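PDB 6KRW: protein-tyrosine-phosphatase PTP1 from Arabidopsis thaliana, which removes phosphate from phosphotyrosine in proteins, dephosphorylating the MAP kinase MPK6 and, together with MKP1, restraining salicylic acid and camalexin production in defense. Local coordinates for residues A[145-150]-A[234-239]. Numbering follows the deposited sequence.
Sequences VKCGDY and IVHCSA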
loop_
_atom_site.group_PDB
_atom_site.type_symbol
_atom_site.label_atom_id
_atom_site.label_comp_id
_atom_site.label_asym_id
_atom_site.label_seq_id
_atom_site.Cartn_x
_atom_site.Cartn_y
_atom_site.Cartn_z
ATOM N N VAL A 145 5.582 -10.519 -16.533
ATOM C CA VAL A 145 5.250 -9.086 -16.320
ATOM C C VAL A 145 4.454 -9.030 -15.017
ATOM O O VAL A 145 3.610 -9.894 -14.815
ATOM C CB VAL A 145 4.444 -8.518 -17.497
ATOM C CG1 VAL A 145 3.197 -9.345 -17.766
ATOM C CG2 VAL A 145 4.079 -7.061 -17.274
ATOM N N LYS A 146 4.739 -8.077 -14.152
ATOM C CA LYS A 146 4.022 -8.024 -12.855
ATOM C C LYS A 146 3.295 -6.700 -12.752
ATOM O O LYS A 146 2.396 -6.569 -11.924
ATOM C CB LYS A 146 5.004 -8.065 -11.688
ATOM C CG LYS A 146 5.852 -9.304 -11.554
ATOM C CD LYS A 146 5.101 -10.551 -11.310
ATOM C CE LYS A 146 6.063 -11.700 -11.122
ATOM N NZ LYS A 146 5.342 -12.965 -10.883
ATOM N N CYS A 147 3.684 -5.721 -13.511
ATOM C CA CYS A 147 3.161 -4.338 -13.451
ATOM C C CYS A 147 3.508 -3.583 -14.735
ATOM O O CYS A 147 4.594 -3.762 -15.241
ATOM C CB CYS A 147 3.733 -3.598 -12.262
ATOM S SG CYS A 147 3.092 -1.917 -12.083
ATOM N N GLY A 148 2.617 -2.760 -15.248
ATOM C CA GLY A 148 2.905 -2.036 -16.493
ATOM C C GLY A 148 3.674 -0.765 -16.210
ATOM O O GLY A 148 3.613 -0.256 -15.079
ATOM N N ASP A 149 4.440 -0.278 -17.187
ATOM C CA ASP A 149 5.190 0.988 -17.013
ATOM C C ASP A 149 4.245 2.177 -17.194
ATOM O O ASP A 149 3.959 2.571 -18.320
ATOM C CB ASP A 149 6.371 1.065 -17.986
ATOM C CG ASP A 149 7.198 2.327 -17.844
ATOM O OD1 ASP A 149 6.785 3.233 -17.107
ATOM O OD2 ASP A 149 8.252 2.412 -18.543
ATOM N N TYR A 150 3.728 2.688 -16.086
ATOM C CA TYR A 150 2.794 3.829 -16.108
ATOM C C TYR A 150 3.511 5.100 -15.682
ATOM O O TYR A 150 2.827 6.104 -15.551
ATOM C CB TYR A 150 1.615 3.507 -15.169
ATOM C CG TYR A 150 1.967 3.349 -13.700
ATOM C CD1 TYR A 150 2.024 4.441 -12.858
ATOM C CD2 TYR A 150 2.336 2.117 -13.181
ATOM C CE1 TYR A 150 2.425 4.312 -11.537
ATOM C CE2 TYR A 150 2.754 1.969 -11.866
ATOM C CZ TYR A 150 2.802 3.076 -11.045
ATOM O OH TYR A 150 3.217 3.003 -9.749
ATOM N N ILE A 234 -1.282 5.672 -2.088
ATOM C CA ILE A 234 -1.395 4.501 -2.970
ATOM C C ILE A 234 -0.305 3.515 -2.619
ATOM O O ILE A 234 0.849 3.913 -2.545
ATOM C CB ILE A 234 -1.412 4.902 -4.446
ATOM C CG1 ILE A 234 -2.702 5.645 -4.784
ATOM C CG2 ILE A 234 -1.239 3.686 -5.317
ATOM C CD1 ILE A 234 -2.675 6.323 -6.144
ATOM N N VAL A 235 -0.652 2.265 -2.438
ATOM C CA VAL A 235 0.322 1.168 -2.246
ATOM C C VAL A 235 -0.009 0.078 -3.224
ATOM O O VAL A 235 -1.189 -0.336 -3.292
ATOM C CB VAL A 235 0.418 0.642 -0.814
ATOM C CG1 VAL A 235 1.538 -0.363 -0.677
ATOM C CG2 VAL A 235 0.541 1.745 0.211
ATOM N N HIS A 236 0.964 -0.353 -4.025
ATOM C CA HIS A 236 0.672 -1.426 -4.987
ATOM C C HIS A 236 1.890 -2.324 -5.155
ATOM O O HIS A 236 3.037 -1.860 -4.981
ATOM C CB HIS A 236 0.183 -0.880 -6.320
ATOM C CG HIS A 236 1.250 -0.380 -7.251
ATOM N ND1 HIS A 236 1.859 -1.237 -8.125
ATOM C CD2 HIS A 236 1.673 0.859 -7.517
ATOM C CE1 HIS A 236 2.741 -0.535 -8.867
ATOM N NE2 HIS A 236 2.661 0.770 -8.495
ATOM N N CYS A 237 1.644 -3.557 -5.513
ATOM C CA CYS A 237 2.696 -4.494 -5.962
ATOM C C CYS A 237 2.171 -5.058 -7.274
ATOM O O CYS A 237 1.892 -4.269 -8.175
ATOM C CB CYS A 237 3.018 -5.532 -4.881
ATOM S SG CYS A 237 1.579 -6.329 -4.119
ATOM N N SER A 238 2.048 -6.360 -7.384
ATOM C CA SER A 238 1.443 -6.919 -8.600
ATOM C C SER A 238 -0.069 -7.107 -8.376
ATOM O O SER A 238 -0.835 -6.524 -9.127
ATOM C CB SER A 238 2.119 -8.172 -9.015
ATOM O OG SER A 238 1.680 -8.517 -10.304
ATOM N N ALA A 239 -0.478 -7.909 -7.393
ATOM C CA ALA A 239 -1.922 -8.088 -7.085
ATOM C C ALA A 239 -2.411 -7.014 -6.120
ATOM O O ALA A 239 -3.655 -6.808 -6.063
ATOM C CB ALA A 239 -2.159 -9.457 -6.528
#
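Tyr150 OH and His236 NE2 lie 2.6 Å apart in a short hydrogen bond. It ties the loop 145-150 to the start of the phosphate-binding P-loop, the HCSAGIGR signature of classical tyrosine phosphatases, which follows strand 233-236 and carries the phosphocysteine nucleophile Cys237. The histidine uses both nitrogens: its ND1 donates to Cys237 O at 3.0 Å, nearly in the ring plane and on a carbonyl lone pair, which, with the bond at NE2, holds the imidazole against rotation and probably steadies the backbone at the nucleophile. Tyrosine suits its site because the hydroxyl, carried at the para position of the ring, far from the backbone, reaches the imidazole edge and also bonds His198. An alanine in place of His236 would probably cost Tyr150 OH one of its two partners, leave Cys237 O without its imidazole donor and open a gap beside Cys147 SG. At the other end, chi1 of -169° turns Ser238 OG away from its own backbone N and toward Lys146 O, to which it donates at 2.6 Å, in the carbonyl plane; Ser238 OG is also hydrogen-bonded to Tyr65 OH. Lys146 lays its CB against that serine hydroxyl, while its chain runs on to salt bridges with Asp206, inferred to bind substrate, and Asp140. Between these bonds the small thiol of Cys147 fits beside the imidazole, SG reaching His236 CE1 at 3.5 Å, obliquely to the ring.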